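Local coordinates for nitrogenase molybdenum-iron protein alpha chain (Clostridium pasteurianum, PDB 4WES) that reduces dinitrogen to ammonium as part of the nitrogenase complex, using a molybdenum-iron-sulfur-carbon cofactor with homocitrate and an [8Fe-7S] cluster shared with the beta chain, at residues A[226-231]-A[313-318]; A[235-240]-A[253-258]; A[287-292]-A[318-323]; A[298-303]-A[307-312]; A[353-358]-A[501-506]. One frame throughout, in Å; residues are numbered along the deposited sequence.

Contact 1: residues A[226-231]-A[313-318]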
# COMPACT_ATOMS: atom_id res chain seq x y z
N ASP A 226 -21.79 15.67 26.62
CA ASP A 226 -21.21 16.62 27.57
C ASP A 226 -21.09 17.99 26.95
O ASP A 226 -21.28 19.01 27.62
CB ASP A 226 -19.83 16.16 28.06
CG ASP A 226 -19.91 14.91 28.91
OD1 ASP A 226 -21.03 14.44 29.22
OD2 ASP A 226 -18.82 14.43 29.28
N ARG A 227 -20.74 18.07 25.67
CA ARG A 227 -20.60 19.37 24.99
C ARG A 227 -21.88 20.18 25.15
O ARG A 227 -21.84 21.38 25.48
CB ARG A 227 -20.31 19.11 23.50
CG ARG A 227 -20.11 20.38 22.69
CD ARG A 227 -19.90 20.09 21.22
NE ARG A 227 -21.08 19.55 20.58
CZ ARG A 227 -22.15 20.25 20.21
NH1 ARG A 227 -22.17 21.57 20.37
NH2 ARG A 227 -23.21 19.65 19.71
N VAL A 228 -23.01 19.54 24.89
CA VAL A 228 -24.30 20.22 24.96
C VAL A 228 -24.71 20.52 26.39
O VAL A 228 -25.19 21.61 26.69
CB VAL A 228 -25.41 19.44 24.19
CG1 VAL A 228 -26.76 20.04 24.36
CG2 VAL A 228 -25.04 19.45 22.73
N LEU A 229 -24.51 19.57 27.29
CA LEU A 229 -24.88 19.78 28.70
C LEU A 229 -24.08 20.93 29.29
O LEU A 229 -24.64 21.77 30.03
CB LEU A 229 -24.65 18.49 29.50
CG LEU A 229 -25.59 17.35 29.15
CD1 LEU A 229 -25.15 16.05 29.83
CD2 LEU A 229 -27.02 17.69 29.49
N GLU A 230 -22.79 20.98 28.99
CA GLU A 230 -21.96 22.04 29.53
C GLU A 230 -22.32 23.41 28.90
O GLU A 230 -22.26 24.44 29.62
CB GLU A 230 -20.47 21.69 29.32
CG GLU A 230 -20.09 20.53 30.25
CD GLU A 230 -18.73 19.89 30.01
OE1 GLU A 230 -18.32 19.10 30.90
OE2 GLU A 230 -18.03 20.16 28.99
N LYS A 231 -22.72 23.44 27.64
CA LYS A 231 -23.19 24.69 27.03
C LYS A 231 -24.43 25.25 27.76
O LYS A 231 -24.55 26.47 27.93
CB LYS A 231 -23.58 24.49 25.55
CG LYS A 231 -22.50 24.59 24.53
CD LYS A 231 -23.05 24.26 23.14
CE LYS A 231 -23.88 25.39 22.60
NZ LYS A 231 -24.03 25.24 21.12
N GLU A 313 -33.55 26.08 26.05
CA GLU A 313 -34.26 26.36 24.80
C GLU A 313 -33.37 27.07 23.79
O GLU A 313 -33.46 26.80 22.59
CB GLU A 313 -35.58 27.10 25.06
CG GLU A 313 -36.55 26.26 25.86
CD GLU A 313 -36.95 24.98 25.15
OE1 GLU A 313 -37.10 23.95 25.82
OE2 GLU A 313 -37.12 24.98 23.91
N GLU A 314 -32.50 27.97 24.24
CA GLU A 314 -31.56 28.62 23.32
C GLU A 314 -30.65 27.59 22.66
O GLU A 314 -30.41 27.64 21.45
CB GLU A 314 -30.69 29.66 24.02
CG GLU A 314 -31.48 30.87 24.46
CD GLU A 314 -30.69 31.83 25.33
OE1 GLU A 314 -29.54 31.50 25.75
OE2 GLU A 314 -31.24 32.92 25.56
N VAL A 315 -30.09 26.68 23.47
CA VAL A 315 -29.16 25.70 22.93
C VAL A 315 -29.86 24.71 22.00
O VAL A 315 -29.34 24.40 20.93
CB VAL A 315 -28.41 24.99 24.08
CG1 VAL A 315 -27.61 23.80 23.57
CG2 VAL A 315 -27.49 25.99 24.80
N ILE A 316 -31.04 24.25 22.38
CA ILE A 316 -31.83 23.36 21.50
C ILE A 316 -32.03 24.05 20.14
O ILE A 316 -31.79 23.46 19.09
CB ILE A 316 -33.18 22.97 22.13
CG1 ILE A 316 -32.96 21.98 23.28
CG2 ILE A 316 -34.12 22.38 21.09
CD1 ILE A 316 -34.18 21.77 24.12
N ALA A 317 -32.47 25.31 20.16
CA ALA A 317 -32.77 25.98 18.91
C ALA A 317 -31.53 26.16 18.03
O ALA A 317 -31.60 25.93 16.81
CB ALA A 317 -33.42 27.32 19.18
N GLU A 318 -30.40 26.52 18.64
CA GLU A 318 -29.21 26.76 17.85
C GLU A 318 -28.65 25.44 17.30
O GLU A 318 -28.17 25.37 16.16
CB GLU A 318 -28.15 27.55 18.58
CG GLU A 318 -27.34 26.83 19.58
CD GLU A 318 -26.49 27.77 20.38
OE1 GLU A 318 -26.57 29.00 20.16
OE2 GLU A 318 -25.79 27.30 21.25
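A salt bridge and a small apolar patch, built by V228, K231, V315 and E318, join helix 226-231 to helix 313-318. Between the two segments there is one ion pair: K231 NZ donates to E318 OE2 at 2.7 Å. The two side chains reach it from opposite directions. In K231 the bend at chi3 (75°) swings CE toward the partner helix, and NZ then runs along it to OE2, whereas E318 starts with CG between its own backbone N and carbonyl carbon and then runs straight out to the carboxylate. The ammonium group meets OE2 from above the carboxylate plane, 35° out of it. CE lies alongside, 3.0 Å from the same OE2, because the bond leaves NZ at about a right angle to CE-NZ. K231 NZ has a second anionic partner in E319, whose carboxylate also pairs with R227. The lysine is thus held by two neighbouring acids of one helix, which would probably keep it charged.

The apolar part lies next to this pair. V228 CG1 and V315 CG1 touch at 3.9 Å, the two valines lying side by side and pointing opposite ways. K231 CE borders V315 CG1 at 4.2 Å, joining the apolar contact to the ion pair.

The segment axes approach to 10.3 Å at an angle of 138°, closer to antiparallel than to parallel. Such packing, with a buried valine contact and charges at its rim, joins the crossover helix of a beta-alpha-beta unit, linking strands 209-215 and 235-239, to the long helix 306-334 of an alpha/beta domain.

Contact 2: residues A[235-240]-A[253-258]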
# COMPACT_ATOMS: atom_id res chain seq x y z
N HIS A 235 -22.97 20.93 35.38
CA HIS A 235 -21.70 20.36 35.70
C HIS A 235 -21.87 18.85 35.53
O HIS A 235 -22.66 18.24 36.25
CB HIS A 235 -21.30 20.67 37.15
CG HIS A 235 -20.04 19.97 37.55
ND1 HIS A 235 -20.00 19.00 38.53
CD2 HIS A 235 -18.79 20.07 37.06
CE1 HIS A 235 -18.76 18.55 38.64
NE2 HIS A 235 -18.01 19.19 37.76
N VAL A 236 -21.10 18.25 34.62
CA VAL A 236 -21.17 16.82 34.44
C VAL A 236 -20.22 16.17 35.43
O VAL A 236 -19.02 16.02 35.17
CB VAL A 236 -20.92 16.36 32.99
CG1 VAL A 236 -21.14 14.87 32.87
CG2 VAL A 236 -21.81 17.12 32.03
N ASN A 237 -20.77 15.83 36.59
CA ASN A 237 -19.94 15.35 37.70
C ASN A 237 -19.21 14.06 37.37
O ASN A 237 -18.03 13.90 37.65
CB ASN A 237 -20.85 15.18 38.93
CG ASN A 237 -20.11 14.66 40.12
OD1 ASN A 237 -19.21 15.31 40.65
ND2 ASN A 237 -20.44 13.45 40.51
N ALA A 238 -19.94 13.11 36.77
CA ALA A 238 -19.36 11.84 36.37
C ALA A 238 -20.22 11.23 35.30
O ALA A 238 -21.43 11.39 35.30
CB ALA A 238 -19.30 10.87 37.55
N THR A 239 -19.56 10.50 34.41
CA THR A 239 -20.23 9.57 33.50
C THR A 239 -19.74 8.18 33.89
O THR A 239 -18.54 7.89 33.97
CB THR A 239 -19.92 9.90 32.04
OG1 THR A 239 -20.49 11.18 31.78
CG2 THR A 239 -20.53 8.88 31.08
N LEU A 240 -20.70 7.30 34.19
CA LEU A 240 -20.39 5.91 34.52
C LEU A 240 -20.62 5.06 33.29
O LEU A 240 -21.78 4.77 32.96
CB LEU A 240 -21.21 5.42 35.71
CG LEU A 240 -20.57 5.66 37.09
CD1 LEU A 240 -20.24 7.09 37.35
CD2 LEU A 240 -21.40 5.05 38.19
N ASP A 253 -21.43 10.36 44.08
CA ASP A 253 -22.45 10.84 44.98
C ASP A 253 -22.57 12.37 45.02
O ASP A 253 -23.49 12.89 45.64
CB ASP A 253 -22.24 10.29 46.40
CG ASP A 253 -20.88 10.67 46.99
OD1 ASP A 253 -19.85 10.60 46.28
OD2 ASP A 253 -20.85 11.05 48.19
N LYS A 254 -21.67 13.10 44.38
CA LYS A 254 -21.67 14.55 44.40
C LYS A 254 -22.47 15.10 43.23
O LYS A 254 -21.95 15.87 42.38
CB LYS A 254 -20.23 15.06 44.43
CG LYS A 254 -19.43 14.57 45.62
CD LYS A 254 -19.98 15.13 46.93
CE LYS A 254 -19.56 14.28 48.12
NZ LYS A 254 -18.10 14.24 48.21
N ALA A 255 -23.74 14.72 43.17
CA ALA A 255 -24.64 15.14 42.11
C ALA A 255 -26.02 15.31 42.67
O ALA A 255 -26.38 14.69 43.66
CB ALA A 255 -24.67 14.14 40.95
N ASP A 256 -26.83 16.11 41.98
CA ASP A 256 -28.24 16.24 42.30
C ASP A 256 -29.20 15.43 41.45
O ASP A 256 -30.33 15.23 41.86
CB ASP A 256 -28.65 17.71 42.24
CG ASP A 256 -28.19 18.47 43.45
OD1 ASP A 256 -27.96 17.83 44.51
OD2 ASP A 256 -28.01 19.67 43.37
N LEU A 257 -28.74 14.96 40.28
CA LEU A 257 -29.63 14.19 39.43
C LEU A 257 -28.82 13.20 38.62
O LEU A 257 -27.83 13.58 37.98
CB LEU A 257 -30.41 15.13 38.48
CG LEU A 257 -31.47 14.47 37.57
CD1 LEU A 257 -32.61 13.88 38.39
CD2 LEU A 257 -31.97 15.53 36.60
N ASN A 258 -29.26 11.94 38.66
CA ASN A 258 -28.69 10.89 37.81
C ASN A 258 -29.53 10.74 36.54
O ASN A 258 -30.77 10.69 36.59
CB ASN A 258 -28.68 9.55 38.56
CG ASN A 258 -27.49 9.40 39.48
OD1 ASN A 258 -26.40 9.83 39.14
ND2 ASN A 258 -27.68 8.67 40.58
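N237 and K254 meet at the margin of a parallel, Rossmann-like sheet, where 235-239 is an outermost strand and 209-215 separates it from strand 257-260. The contact therefore bridges two strands that are not neighbours, at the loop leading into the second of them.

Its polar side is a dipolar contact. K254 O stands over the flat carboxamide of N237, 3.2 Å from CG and almost squarely above that atom. Neither arm of the amide is bonded to it: OD1 is a second acceptor at 3.3 Å from K254 O, and ND2 is badly angled toward it. The amide nitrogen is instead spent on N211 OD1 and N251 O, which fix the rotation of the group. N211 in turn bonds N258 through its own amide, so one asparagine of the intervening strand serves both segments.

In the backbone, K254 is the centre of an inverse gamma turn, closed by a weak bond from A255 N to D253 O, and this turn directs the K254 carbonyl at N237. The lysine side chain leads away to K203 O.

The remaining contacts are van der Waals ones of the amide ends. With N237 CG anti to the backbone N (chi1 179°), the amide reaches across the gap, where OD1 lies 3.9 Å from K254 CB and ND2 lies 4.3 Å from A255 CB.

Contact 3: residues A[287-292]-A[318-323]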
# COMPACT_ATOMS: atom_id res chain seq x y z
N ILE A 287 -29.98 9.92 22.27
CA ILE A 287 -29.90 9.52 20.87
C ILE A 287 -31.17 9.97 20.12
O ILE A 287 -32.30 9.71 20.56
CB ILE A 287 -29.68 8.01 20.78
CG1 ILE A 287 -28.40 7.64 21.53
CG2 ILE A 287 -29.58 7.58 19.34
CD1 ILE A 287 -28.29 6.20 21.98
N GLY A 288 -30.96 10.70 19.03
CA GLY A 288 -32.02 11.24 18.22
C GLY A 288 -32.44 12.61 18.66
O GLY A 288 -32.48 12.91 19.85
N VAL A 289 -32.83 13.45 17.72
CA VAL A 289 -33.26 14.82 18.08
C VAL A 289 -34.39 14.76 19.09
O VAL A 289 -34.38 15.47 20.10
CB VAL A 289 -33.73 15.59 16.83
CG1 VAL A 289 -34.32 16.94 17.21
CG2 VAL A 289 -32.56 15.83 15.87
N ASP A 290 -35.42 13.96 18.82
CA ASP A 290 -36.57 13.97 19.73
C ASP A 290 -36.18 13.48 21.12
O ASP A 290 -36.63 14.01 22.13
CB ASP A 290 -37.75 13.16 19.17
CG ASP A 290 -38.41 13.80 17.97
OD1 ASP A 290 -38.22 14.98 17.71
OD2 ASP A 290 -39.17 13.09 17.30
N GLY A 291 -35.32 12.47 21.15
CA GLY A 291 -34.84 11.95 22.42
C GLY A 291 -34.08 12.98 23.22
O GLY A 291 -34.36 13.19 24.41
N ILE A 292 -33.13 13.62 22.58
CA ILE A 292 -32.30 14.62 23.22
C ILE A 292 -33.13 15.79 23.72
O ILE A 292 -32.95 16.25 24.87
CB ILE A 292 -31.23 15.15 22.24
CG1 ILE A 292 -30.31 14.03 21.77
CG2 ILE A 292 -30.44 16.28 22.88
CD1 ILE A 292 -29.65 14.33 20.44
N GLU A 318 -30.40 26.52 18.64
CA GLU A 318 -29.21 26.76 17.85
C GLU A 318 -28.65 25.44 17.30
O GLU A 318 -28.17 25.37 16.16
CB GLU A 318 -28.15 27.55 18.58
CG GLU A 318 -27.34 26.83 19.58
CD GLU A 318 -26.49 27.77 20.38
OE1 GLU A 318 -26.57 29.00 20.16
OE2 GLU A 318 -25.79 27.30 21.25
N GLU A 319 -28.67 24.38 18.12
CA GLU A 319 -28.17 23.08 17.68
C GLU A 319 -29.01 22.52 16.52
O GLU A 319 -28.48 22.00 15.54
CB GLU A 319 -28.14 22.13 18.86
CG GLU A 319 -27.10 22.44 19.93
CD GLU A 319 -25.67 22.16 19.51
OE1 GLU A 319 -25.42 21.23 18.70
OE2 GLU A 319 -24.76 22.79 20.09
N ILE A 320 -30.33 22.65 16.63
CA ILE A 320 -31.21 22.14 15.59
C ILE A 320 -31.04 22.99 14.33
O ILE A 320 -30.97 22.44 13.21
CB ILE A 320 -32.66 22.07 16.06
CG1 ILE A 320 -32.81 20.97 17.10
CG2 ILE A 320 -33.61 21.86 14.86
CD1 ILE A 320 -34.18 20.82 17.68
N ALA A 321 -30.96 24.30 14.48
CA ALA A 321 -30.80 25.14 13.29
C ALA A 321 -29.56 24.76 12.51
O ALA A 321 -29.57 24.80 11.28
CB ALA A 321 -30.80 26.62 13.66
N ALA A 322 -28.49 24.39 13.20
CA ALA A 322 -27.24 24.06 12.56
C ALA A 322 -27.30 22.77 11.74
O ALA A 322 -26.49 22.58 10.84
CB ALA A 322 -26.12 23.96 13.57
N ILE A 323 -28.25 21.89 12.04
CA ILE A 323 -28.31 20.59 11.40
C ILE A 323 -29.59 20.35 10.61
O ILE A 323 -29.75 19.26 10.01
CB ILE A 323 -28.08 19.45 12.41
CG1 ILE A 323 -29.20 19.36 13.44
CG2 ILE A 323 -26.72 19.59 13.07
CD1 ILE A 323 -29.11 18.15 14.35
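V289 spreads its two methyls over two residues three apart on the facing helix, I320 and I323. CG1, anti to the backbone N (chi1 173°), lies 3.9 Å from I320 CD1, and CG2 lies 4.4 Å from I323 CD1. The isoleucines contribute mainly their end methyls. I320 leaves its helix at an angle to the direct line, but with CD1 extended beyond CG1 (chi2 178°) its end methyl arrives at the valine, which it crosses obliquely. I323 is aimed at V289 from the outset and stands one helical turn further on, at the buried side. The join is thus wholly apolar and rather light, resting on methyl groups.

V289 owes its position to the start of its helix. G288 occupies the N-cap, and its carbonyl O accepts I292 N at 2.9 Å, so V289 opens the first turn. Across from it, I323 N bonds to I320 O at 3.0 Å, which ties together the two residues that receive the valine.

F493 and V497 of helix 492-507 cover the neighbouring surface, touching I320 and I323 respectively. Here the first turn of helix 289-303 meets the middle of helix 306-334, the end of an antiparallel alpha-hairpin remote from its connecting turn.

Contact 4: residues A[298-303]-A[307-312]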
# COMPACT_ATOMS: atom_id res chain seq x y z
N ASP A 298 -36.80 17.56 30.20
CA ASP A 298 -37.09 16.89 31.48
C ASP A 298 -36.11 17.34 32.56
O ASP A 298 -36.49 17.55 33.72
CB ASP A 298 -36.98 15.37 31.32
CG ASP A 298 -38.15 14.73 30.58
OD1 ASP A 298 -39.23 15.35 30.49
OD2 ASP A 298 -38.01 13.56 30.21
N MET A 299 -34.84 17.45 32.18
CA MET A 299 -33.81 17.88 33.12
C MET A 299 -34.13 19.29 33.61
O MET A 299 -34.06 19.59 34.81
CB MET A 299 -32.44 17.89 32.46
CG MET A 299 -31.91 16.52 32.14
SD MET A 299 -30.36 16.61 31.24
CE MET A 299 -29.30 17.24 32.54
N ALA A 300 -34.52 20.19 32.70
CA ALA A 300 -34.82 21.56 33.07
C ALA A 300 -36.03 21.61 34.01
O ALA A 300 -36.06 22.39 34.95
CB ALA A 300 -35.07 22.41 31.84
N LYS A 301 -37.01 20.75 33.78
CA LYS A 301 -38.15 20.68 34.68
C LYS A 301 -37.74 20.27 36.10
O LYS A 301 -38.24 20.81 37.08
CB LYS A 301 -39.22 19.73 34.15
CG LYS A 301 -39.99 20.29 32.96
CD LYS A 301 -40.86 19.27 32.26
CE LYS A 301 -41.44 19.86 30.99
NZ LYS A 301 -42.25 18.88 30.25
N CYS A 302 -36.81 19.32 36.19
CA CYS A 302 -36.34 18.87 37.50
C CYS A 302 -35.63 19.97 38.26
O CYS A 302 -35.85 20.13 39.46
CB CYS A 302 -35.43 17.64 37.36
SG CYS A 302 -36.25 16.13 36.84
N PHE A 303 -34.75 20.72 37.59
CA PHE A 303 -33.99 21.77 38.25
C PHE A 303 -34.83 23.03 38.51
O PHE A 303 -34.58 23.77 39.49
CB PHE A 303 -32.71 22.09 37.48
CG PHE A 303 -31.60 21.11 37.75
CD1 PHE A 303 -31.45 20.00 36.96
CD2 PHE A 303 -30.74 21.28 38.79
CE1 PHE A 303 -30.45 19.10 37.22
CE2 PHE A 303 -29.73 20.38 39.07
CZ PHE A 303 -29.57 19.27 38.27
N GLU A 307 -32.75 30.43 34.50
CA GLU A 307 -31.64 30.56 33.56
C GLU A 307 -31.33 29.24 32.86
O GLU A 307 -31.10 29.24 31.66
CB GLU A 307 -30.38 31.10 34.25
CG GLU A 307 -29.15 31.22 33.35
CD GLU A 307 -29.30 32.22 32.19
OE1 GLU A 307 -30.34 32.94 32.15
OE2 GLU A 307 -28.34 32.27 31.32
N LEU A 308 -31.35 28.13 33.60
CA LEU A 308 -31.14 26.82 32.96
C LEU A 308 -32.22 26.56 31.93
O LEU A 308 -31.96 26.05 30.84
CB LEU A 308 -31.16 25.65 33.95
CG LEU A 308 -29.90 25.19 34.66
CD1 LEU A 308 -30.26 23.95 35.47
CD2 LEU A 308 -28.77 24.93 33.69
N THR A 309 -33.45 26.87 32.28
CA THR A 309 -34.54 26.67 31.35
C THR A 309 -34.40 27.51 30.07
O THR A 309 -34.56 27.02 28.94
CB THR A 309 -35.87 26.93 32.05
OG1 THR A 309 -36.07 25.93 33.06
CG2 THR A 309 -37.02 26.90 31.05
N LYS A 310 -34.03 28.78 30.26
CA LYS A 310 -33.82 29.69 29.16
C LYS A 310 -32.70 29.19 28.25
O LYS A 310 -32.86 29.15 27.02
CB LYS A 310 -33.49 31.09 29.69
CG LYS A 310 -33.16 32.13 28.63
CD LYS A 310 -32.60 33.40 29.25
CE LYS A 310 -32.11 34.40 28.23
NZ LYS A 310 -33.19 35.32 27.80
N ARG A 311 -31.57 28.81 28.85
CA ARG A 311 -30.42 28.35 28.09
C ARG A 311 -30.75 27.05 27.40
O ARG A 311 -30.27 26.79 26.31
CB ARG A 311 -29.18 28.14 28.98
CG ARG A 311 -28.42 29.40 29.31
CD ARG A 311 -27.87 30.05 28.04
NE ARG A 311 -26.72 29.33 27.53
CZ ARG A 311 -26.39 29.23 26.24
NH1 ARG A 311 -25.29 28.57 25.90
NH2 ARG A 311 -27.14 29.77 25.31
N THR A 312 -31.56 26.21 28.04
CA THR A 312 -31.96 24.92 27.45
C THR A 312 -32.60 25.17 26.08
O THR A 312 -32.22 24.57 25.07
CB THR A 312 -32.91 24.10 28.37
OG1 THR A 312 -32.20 23.69 29.54
CG2 THR A 312 -33.43 22.86 27.71
O HOH W 1 -34.34 24.51 34.93
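T309 and T312 both place OG1 beside their own backbone N and anti to the carbonyl carbon (chi1 -66° and -67°), and this brings the two hydroxyls to the methyl of A300 from the facing helix. A300 CB lies 3.9 Å from T309 OG1 and equally far from T312 OG1. The small alanine lets the backbones come close, its CA standing 5.4 Å from the CA of T309.

Each hydroxyl has a different polar role. T312 OG1 turns back on its own helix and donates to L308 O at 2.7 Å. It comes from above the carbonyl plane, on the face opposite to T312 N, so that L308 O is gripped by two donors of one residue. T309 OG1 faces across the gap to a water at 2.9 Å, and the same water donates to A300 O at 2.7 Å, forming a one-molecule bridge between the helices.

Beside this, L308 CD1 packs on F303 CB at 3.7 Å and comes obliquely to the CG end of its ring, which also meets the ring of Y234, the planes steeply inclined. The helix segments run nearly antiparallel, at 166°, just beside the short turn that connects them.

The chemistry is that of a close hairpin pairing: a methyl wedged between threonines whose hydroxyls are engaged in a carbonyl bond and a water bridge, so that T312 OG1, T309 OG1 and A300 O each have a partner without a direct interhelical bond.

Contact 5: residues A[353-358]-A[501-506]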
# COMPACT_ATOMS: atom_id res chain seq x y z
N ASN A 353 -36.41 6.51 18.03
CA ASN A 353 -36.98 7.81 17.70
C ASN A 353 -36.26 8.49 16.54
O ASN A 353 -36.88 9.22 15.77
CB ASN A 353 -37.06 8.72 18.93
CG ASN A 353 -35.72 9.36 19.32
OD1 ASN A 353 -35.35 10.41 18.81
ND2 ASN A 353 -34.99 8.74 20.22
N MET A 354 -34.96 8.20 16.40
CA MET A 354 -34.18 8.75 15.30
C MET A 354 -34.68 8.16 13.99
O MET A 354 -34.95 8.88 13.01
CB MET A 354 -32.70 8.49 15.54
CG MET A 354 -31.84 9.08 14.45
SD MET A 354 -30.19 9.52 14.95
CE MET A 354 -29.59 7.99 15.70
N LEU A 355 -34.82 6.83 13.93
CA LEU A 355 -35.35 6.20 12.72
C LEU A 355 -36.73 6.74 12.37
O LEU A 355 -37.02 7.02 11.20
CB LEU A 355 -35.38 4.69 12.88
CG LEU A 355 -33.99 4.04 12.95
CD1 LEU A 355 -34.12 2.56 13.20
CD2 LEU A 355 -33.18 4.29 11.70
N LYS A 356 -37.58 6.90 13.39
CA LYS A 356 -38.93 7.38 13.12
C LYS A 356 -38.90 8.80 12.54
O LYS A 356 -39.64 9.10 11.61
CB LYS A 356 -39.76 7.37 14.39
CG LYS A 356 -41.23 7.71 14.14
CD LYS A 356 -42.09 7.50 15.37
CE LYS A 356 -43.54 7.91 15.09
NZ LYS A 356 -44.29 7.93 16.37
N SER A 357 -38.03 9.66 13.07
CA SER A 357 -37.89 10.99 12.51
C SER A 357 -37.41 11.00 11.07
O SER A 357 -37.80 11.89 10.30
CB SER A 357 -36.93 11.84 13.35
OG SER A 357 -37.46 12.10 14.63
N PHE A 358 -36.63 10.00 10.67
CA PHE A 358 -36.17 9.86 9.29
C PHE A 358 -37.25 9.25 8.37
O PHE A 358 -37.03 9.11 7.17
CB PHE A 358 -34.94 8.95 9.21
CG PHE A 358 -33.67 9.46 9.88
CD1 PHE A 358 -33.56 10.73 10.46
CD2 PHE A 358 -32.57 8.65 9.88
CE1 PHE A 358 -32.35 11.11 11.02
CE2 PHE A 358 -31.38 9.03 10.44
CZ PHE A 358 -31.27 10.27 11.02
N HIS A 501 -25.88 10.41 7.77
CA HIS A 501 -25.08 10.34 6.56
C HIS A 501 -24.56 8.95 6.32
O HIS A 501 -24.47 8.49 5.18
CB HIS A 501 -23.98 11.40 6.52
CG HIS A 501 -24.49 12.74 6.13
ND1 HIS A 501 -25.04 13.00 4.89
CD2 HIS A 501 -24.60 13.88 6.85
CE1 HIS A 501 -25.43 14.26 4.86
NE2 HIS A 501 -25.20 14.81 6.04
N GLU A 502 -24.13 8.26 7.38
CA GLU A 502 -23.68 6.90 7.22
C GLU A 502 -24.80 6.00 6.71
O GLU A 502 -24.57 5.07 5.91
CB GLU A 502 -23.06 6.37 8.51
CG GLU A 502 -21.68 6.97 8.76
CD GLU A 502 -20.59 6.50 7.81
OE1 GLU A 502 -20.70 5.41 7.31
OE2 GLU A 502 -19.60 7.23 7.67
N LEU A 503 -26.01 6.21 7.21
CA LEU A 503 -27.14 5.39 6.84
C LEU A 503 -27.54 5.61 5.39
O LEU A 503 -27.72 4.64 4.62
CB LEU A 503 -28.30 5.62 7.79
CG LEU A 503 -29.52 4.71 7.56
CD1 LEU A 503 -29.13 3.25 7.54
CD2 LEU A 503 -30.55 5.00 8.64
N VAL A 504 -27.65 6.86 4.99
CA VAL A 504 -27.92 7.18 3.58
C VAL A 504 -26.82 6.61 2.71
O VAL A 504 -27.09 5.96 1.67
CB VAL A 504 -28.04 8.72 3.39
CG1 VAL A 504 -28.10 9.05 1.89
CG2 VAL A 504 -29.23 9.24 4.11
N ASN A 505 -25.56 6.79 3.09
CA ASN A 505 -24.47 6.26 2.29
C ASN A 505 -24.60 4.73 2.12
O ASN A 505 -24.27 4.18 1.06
CB ASN A 505 -23.12 6.61 2.91
CG ASN A 505 -22.73 8.05 2.72
OD1 ASN A 505 -23.42 8.79 2.04
ND2 ASN A 505 -21.58 8.44 3.29
N GLY A 506 -25.01 4.04 3.18
CA GLY A 506 -25.19 2.60 3.09
C GLY A 506 -26.29 2.20 2.13
O GLY A 506 -26.10 1.31 1.29
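F358 N is shared by two carbonyls of the last helical turn, M354 O at 3.1 Å and, more weakly, L355 O at the same distance. These bonds hold F358 against the last turn, near L355, and the ends of both side chains reach L503 of helix 501-506. M354 O has a second role, since it also lies over one face of the F358 ring, off centre toward the rim.

All contact across the gap is made by one methyl. L503 CD2 meets L355 CD2 at 4.1 Å and the ring edge of F358 at 4.4 Å from CD2 of the phenylalanine, where it lies near the ring plane. The leucine thus fits into the angle between an aliphatic and an aromatic side chain. L503 CG is anti to the backbone N (chi1 -175°), which carries its branched end out toward the other helix. L355 leaves its helix differently, with CG beside the backbone N (chi1 -68°), and the two leucines cross at about a right angle. The packing is apolar and loose in distance, the CA atoms of L355 and L503 being 10.1 Å apart.

L355 and L503 also both rest on F462 of strand 460-462, an outermost strand of the mixed sheet, while L334 of helix 306-334 covers both F358 and L503. V496 and F499, earlier on helix 492-507, close over F358, and E502 and N505 of that helix pack on Q308 and Q311 of the beta chain.

From the N terminus, contact 1 opens on helix 221-232, and contact 2 closes its short loop inside it, tying strand 235-239 to the entry of strand 257-260. Contact 3 opens at 287, still within contact 1, but closes only after it on the shared helix 306-334, so the two cross and have E318 in common. Contact 4, at the turn of the 289-303/306-334 hairpin, is nested inside both. Contact 5 follows in series and closes the widest loop, joining helix 352-357 to the C-terminal helix 492-507. N353 links it to contact 3 through I287 O, and L257 packs against F303 between contacts 2 and 4.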